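Local structure of hypothetical protein (Catenulispora acidiphila, 4H3U) at residues A[142-146]-A[147-151]; A[26-29]-A[30-33]. The protein is of unknown function but has a ketosteroid isomerase-like, SnoaL-type fold and may take part in trimethylamine metabolism. One frame throughout, in Å; residues are numbered along the deposited sequence.

Interaction 1: A[142-146]-A[147-151]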
ATOM      1  N   SER A 142       1.619   8.558   8.724  0.50  8.87           N
ATOM      2  CA  SER A 142       0.308   9.018   9.145  0.50  8.90           C
ATOM      3  C   SER A 142      -0.075   8.384  10.483  0.50  8.32           C
ATOM      4  O   SER A 142      -0.641   9.047  11.355  0.50  9.01           O
ATOM      5  CB  SER A 142      -0.754   8.780   8.078  0.50  8.95           C
ATOM      6  OG  SER A 142      -2.006   9.370   8.490  0.50  9.43           O
ATOM      7  N   VAL A 143       0.172   7.093  10.646  1.00  8.12           N
ATOM      8  CA  VAL A 143      -0.086   6.418  11.916  1.00  7.98           C
ATOM      9  C   VAL A 143       0.608   7.159  13.072  1.00  7.71           C
ATOM     10  O   VAL A 143       0.010   7.497  14.093  1.00  8.65           O
ATOM     11  CB  VAL A 143       0.373   4.934  11.926  1.00  8.30           C
ATOM     12  CG1 VAL A 143       0.317   4.340  13.350  1.00  8.85           C
ATOM     13  CG2 VAL A 143      -0.505   4.107  10.972  1.00  8.31           C
ATOM     14  N   LEU A 144       1.892   7.370  12.917  1.00  8.40           N
ATOM     15  CA  LEU A 144       2.676   8.004  13.988  1.00  8.19           C
ATOM     16  C   LEU A 144       2.232   9.441  14.233  1.00  8.38           C
ATOM     17  O   LEU A 144       2.135   9.880  15.395  1.00  9.57           O
ATOM     18  CB  LEU A 144       4.162   7.929  13.689  1.00  9.05           C
ATOM     19  CG  LEU A 144       4.727   6.512  13.570  1.00 11.44           C
ATOM     20  CD1 LEU A 144       6.215   6.562  13.168  1.00 12.42           C
ATOM     21  CD2 LEU A 144       4.479   5.658  14.810  1.00 13.05           C
ATOM     22  N   ALA A 145       2.032  10.221  13.180  1.00  8.58           N
ATOM     23  CA  ALA A 145       1.604  11.607  13.343  1.00  9.08           C
ATOM     24  C   ALA A 145       0.235  11.682  14.057  1.00  8.00           C
ATOM     25  O   ALA A 145       0.079  12.471  14.989  1.00  9.24           O
ATOM     26  CB  ALA A 145       1.553  12.322  11.998  1.00 10.54           C
ATOM     27  N   GLN A 146      -0.728  10.868  13.611  1.00  7.66           N
ATOM     28  CA  GLN A 146      -2.024  10.884  14.257  1.00  7.57           C
ATOM     29  C   GLN A 146      -1.900  10.548  15.742  1.00  7.08           C
ATOM     30  O   GLN A 146      -2.724  10.992  16.539  1.00  8.42           O
ATOM     31  CB  GLN A 146      -2.995   9.924  13.571  1.00  8.43           C
ATOM     32  CG  GLN A 146      -3.506  10.425  12.248  1.00  8.34           C
ATOM     33  CD  GLN A 146      -4.484   9.410  11.704  1.00  8.09           C
ATOM     34  OE1 GLN A 146      -5.424   8.989  12.390  1.00  8.07           O
ATOM     35  NE2 GLN A 146      -4.323   9.052  10.448  1.00 11.32           N
ATOM     36  N   SER A 147      -0.974   9.631  16.019  1.00  7.77           N
ATOM     37  CA  SER A 147      -0.782   9.107  17.379  1.00  7.19           C
ATOM     38  C   SER A 147      -0.051  10.047  18.312  1.00  7.21           C
ATOM     39  O   SER A 147       0.042   9.773  19.507  1.00  8.23           O
ATOM     40  CB  SER A 147       0.027   7.789  17.349  1.00  7.66           C
ATOM     41  OG  SER A 147      -0.645   6.759  16.617  1.00  8.61           O
ATOM     42  N   GLY A 148       0.489  11.134  17.768  1.00  7.61           N
ATOM     43  CA  GLY A 148       1.273  12.071  18.543  1.00  8.16           C
ATOM     44  C   GLY A 148       2.642  11.530  18.893  1.00  8.41           C
ATOM     45  O   GLY A 148       3.242  11.988  19.865  1.00 10.88           O
ATOM     46  N   LEU A 149       3.180  10.633  18.073  1.00  8.75           N
ATOM     47  CA  LEU A 149       4.487  10.042  18.278  1.00  9.19           C
ATOM     48  C   LEU A 149       5.483  10.664  17.341  1.00 12.34           C
ATOM     49  O   LEU A 149       5.119  11.177  16.274  1.00 13.42           O
ATOM     50  CB  LEU A 149       4.449   8.541  17.998  1.00 10.75           C
ATOM     51  CG  LEU A 149       3.626   7.717  18.997  1.00 10.58           C
ATOM     52  CD1 LEU A 149       3.444   6.297  18.486  1.00 12.70           C
ATOM     53  CD2 LEU A 149       4.267   7.763  20.367  1.00 12.31           C
ATOM     54  N   PRO A 150       6.776  10.622  17.713  1.00 14.51           N
ATOM     55  CA  PRO A 150       7.815  11.185  16.862  1.00 15.98           C
ATOM     56  C   PRO A 150       7.888  10.457  15.521  1.00 16.41           C
ATOM     57  O   PRO A 150       7.615   9.255  15.458  1.00 16.64           O
ATOM     58  CB  PRO A 150       9.090  10.947  17.662  1.00 17.60           C
ATOM     59  CG  PRO A 150       8.678  10.770  19.072  1.00 21.37           C
ATOM     60  CD  PRO A 150       7.338  10.123  18.987  1.00 16.38           C
ATOM     61  N   ALA A 151       8.370  11.153  14.493  1.00 18.83           N
ATOM     62  CA  ALA A 151       8.434  10.553  13.166  1.00 18.25           C
ATOM     63  C   ALA A 151       9.362   9.325  13.062  1.00 18.99           C
ATOM     64  O   ALA A 151       9.180   8.458  12.211  1.00 24.06           O
ATOM     65  CB  ALA A 151       8.816  11.607  12.145  1.00 20.02           C
TER
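S147 turns both its hydroxyl and its backbone amide onto the carbonyl of V143, one helical turn back. OG donates to V143 O at 2.7 Å and S147 N donates to the same oxygen at 3.0 Å, the two donors arriving from opposite faces of the carbonyl plane. The hydroxyl gets there because OG lies anti to the carbonyl carbon of its own residue (chi1 -62°), which folds it back along the helix. Replacing S147 by an alanine removes OG, so V143 O would probably lose the shorter of these two bonds and keep the one from S147 N, with a small gap left beside CG1 of V143.

The backbone bonds that follow close the helix in a Schellman motif. L149 N donates to L144 O at 3.0 Å, and G148 N donates to A145 O at 3.1 Å. G148 has a positive phi (73°), which turns the chain out of the helix and lets L149 fold back over the last turn.

Apolar contacts accompany this reversal. The side chains of L144 and L149 cross at about a right angle, CD2 of L144 lying 3.9 Å from CD1 of L149. The other methyl of L144, CD1, rests 3.6 Å from A151 O and close to P150 O, so one branch of the leucine meets the L149 side chain and the other the departing main chain.

Around this helix end, V143, S147 and L149 lean on I109 of strand 98-109, Q146 packs on F116 and V118 of strand 116-127 while its OE1 accepts from A117 N, and W153 touches L144.

Interaction 2: A[26-29]-A[30-33]; sequences TTPE and IVTA
P28 O is gripped by two amides of the first helical turn, T32 N at 3.3 Å and, through a weak bond, V31 N at 3.0 Å. P28 is thus the N-cap of helix 29-39, the helix that opens this ketosteroid isomerase-like fold. The T32 bond is nearly straight (162° at the hydrogen), the V31 bond strongly bent. One residue on, E29 O accepts from A33 N at 2.9 Å and carries the regular helical pattern forward.

Apolar contacts accompany the cap. The ring of P28 lies alongside V31, both pointing the same way, with CB of the proline 4.0 Å from CG2 of the valine; the same CB also meets CG2 of I30. T27 comes in across the helix start: its methyl CG2 stands anti to the backbone N (OG1 chi1 -59°), which aims it at CB and CG1 of V31 and at OG1 of T32. Beyond the turn, V31 is buried against I89 and A92 of strand 82-95 and V99 and I101 of strand 98-109, while I30 reaches R94 and L49. The proline and threonine therefore lie beside a valine that packs the helix start against the sheet.

On the polar side, E29 bends at chi2 (-64°), which swings its carboxylate to the side where a water sits between it and T32. The water links T27, E29 and T32: it lies 2.7 Å from T32 OG1, donates weakly to E29 OE2, and makes a long, weak bond to T27 O at 3.4 Å.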
ATOM      1  N   THR A  26     -19.937  -6.588  -4.459  1.00 33.39           N
ATOM      2  CA  THR A  26     -20.029  -7.700  -3.495  1.00 28.00           C
ATOM      3  C   THR A  26     -18.670  -8.057  -2.885  1.00 30.91           C
ATOM      4  O   THR A  26     -17.715  -8.408  -3.595  1.00 31.67           O
ATOM      5  CB  THR A  26     -20.624  -8.980  -4.131  1.00 34.51           C
ATOM      6  OG1 THR A  26     -21.888  -8.694  -4.739  1.00 46.40           O
ATOM      7  CG2 THR A  26     -20.843 -10.063  -3.073  1.00 36.69           C
ATOM      8  N   THR A  27     -18.606  -8.017  -1.564  1.00 17.60           N
ATOM      9  CA  THR A  27     -17.378  -8.331  -0.844  1.00 15.63           C
ATOM     10  C   THR A  27     -17.200  -9.831  -0.642  1.00 15.11           C
ATOM     11  O   THR A  27     -18.093 -10.479  -0.106  1.00 15.90           O
ATOM     12  CB  THR A  27     -17.396  -7.671   0.541  1.00 15.99           C
ATOM     13  OG1 THR A  27     -17.533  -6.262   0.382  1.00 19.01           O
ATOM     14  CG2 THR A  27     -16.118  -7.959   1.303  1.00 14.17           C
ATOM     15  N   PRO A  28     -16.048 -10.393  -1.062  1.00 15.26           N
ATOM     16  CA  PRO A  28     -15.808 -11.829  -0.862  1.00 13.51           C
ATOM     17  C   PRO A  28     -15.905 -12.202   0.623  1.00 12.27           C
ATOM     18  O   PRO A  28     -15.419 -11.439   1.477  1.00 12.24           O
ATOM     19  CB  PRO A  28     -14.393 -12.018  -1.411  1.00 15.47           C
ATOM     20  CG  PRO A  28     -14.281 -10.944  -2.438  1.00 16.27           C
ATOM     21  CD  PRO A  28     -15.011  -9.761  -1.891  1.00 16.24           C
ATOM     22  N   GLU A  29     -16.409 -13.385   0.934  1.00 11.83           N
ATOM     23  CA  GLU A  29     -16.493 -13.800   2.317  1.00 13.05           C
ATOM     24  C   GLU A  29     -15.105 -13.817   3.003  1.00  9.99           C
ATOM     25  O   GLU A  29     -15.034 -13.554   4.186  1.00 10.61           O
ATOM     26  CB  GLU A  29     -17.235 -15.144   2.397  1.00 16.77           C
ATOM     27  CG  GLU A  29     -18.702 -15.003   1.918  1.00 16.68           C
ATOM     28  CD  GLU A  29     -19.571 -14.075   2.796  1.00 20.64           C
ATOM     29  OE1 GLU A  29     -19.541 -14.168   4.053  1.00 26.74           O
ATOM     30  OE2 GLU A  29     -20.351 -13.267   2.226  1.00 28.36           O
ATOM     31  N   ILE A  30     -14.057 -14.186   2.259  1.00 10.21           N
ATOM     32  CA  ILE A  30     -12.723 -14.236   2.836  1.00  9.74           C
ATOM     33  C   ILE A  30     -12.293 -12.858   3.352  1.00  8.81           C
ATOM     34  O   ILE A  30     -11.577 -12.757   4.361  1.00  8.89           O
ATOM     35  CB  ILE A  30     -11.683 -14.834   1.848  1.00 11.33           C
ATOM     36  CG1 ILE A  30     -10.364 -15.135   2.552  1.00 12.01           C
ATOM     37  CG2 ILE A  30     -11.414 -13.926   0.669  1.00 11.71           C
ATOM     38  CD1 ILE A  30     -10.447 -16.080   3.712  1.00 14.81           C
ATOM     39  N   VAL A  31     -12.735 -11.797   2.663  1.00  8.20           N
ATOM     40  CA  VAL A  31     -12.443 -10.434   3.091  1.00  8.16           C
ATOM     41  C   VAL A  31     -13.162 -10.127   4.408  1.00  7.66           C
ATOM     42  O   VAL A  31     -12.579  -9.566   5.338  1.00  7.91           O
ATOM     43  CB  VAL A  31     -12.758  -9.443   2.010  1.00  8.73           C
ATOM     44  CG1 VAL A  31     -12.563  -8.022   2.469  1.00  9.11           C
ATOM     45  CG2 VAL A  31     -11.881  -9.730   0.772  1.00  9.08           C
ATOM     46  N   THR A  32     -14.450 -10.468   4.471  1.00  7.91           N
ATOM     47  CA  THR A  32     -15.216 -10.245   5.696  1.00  8.81           C
ATOM     48  C   THR A  32     -14.585 -11.036   6.854  1.00  8.52           C
ATOM     49  O   THR A  32     -14.479 -10.510   7.965  1.00  9.04           O
ATOM     50  CB  THR A  32     -16.680 -10.638   5.447  1.00  9.72           C
ATOM     51  OG1 THR A  32     -17.145  -9.869   4.345  1.00 11.46           O
ATOM     52  CG2 THR A  32     -17.533 -10.439   6.663  1.00 10.88           C
ATOM     53  N   ALA A  33     -14.146 -12.268   6.598  1.00  7.82           N
ATOM     54  CA  ALA A  33     -13.542 -13.102   7.617  1.00  9.26           C
ATOM     55  C   ALA A  33     -12.217 -12.515   8.100  1.00  8.51           C
ATOM     56  O   ALA A  33     -11.899 -12.518   9.281  1.00  8.83           O
ATOM     57  CB  ALA A  33     -13.336 -14.522   7.142  1.00  9.42           C
TER
HETATM   58  O   HOH W   1     -19.262 -10.951   3.072  1.00 56.37           O

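Interaction 2 comes first along the chain, at the start of helix 29-39, and interaction 1 comes near the end, where helix 140-147 stops. Their centres are 30 Å apart on opposite sides of the chain's centre, and their nearest atoms stay about 19 Å apart. The mixed sheet joins them: strand 98-109 touches both, near one end for interaction 2 and near the other for interaction 1. Beyond this shared strand, interaction 2 leans on strand 82-95 and interaction 1 on strand 116-127. One region thus begins a helix and the other ends one, each where the first or last helix of the chain packs on the sheet.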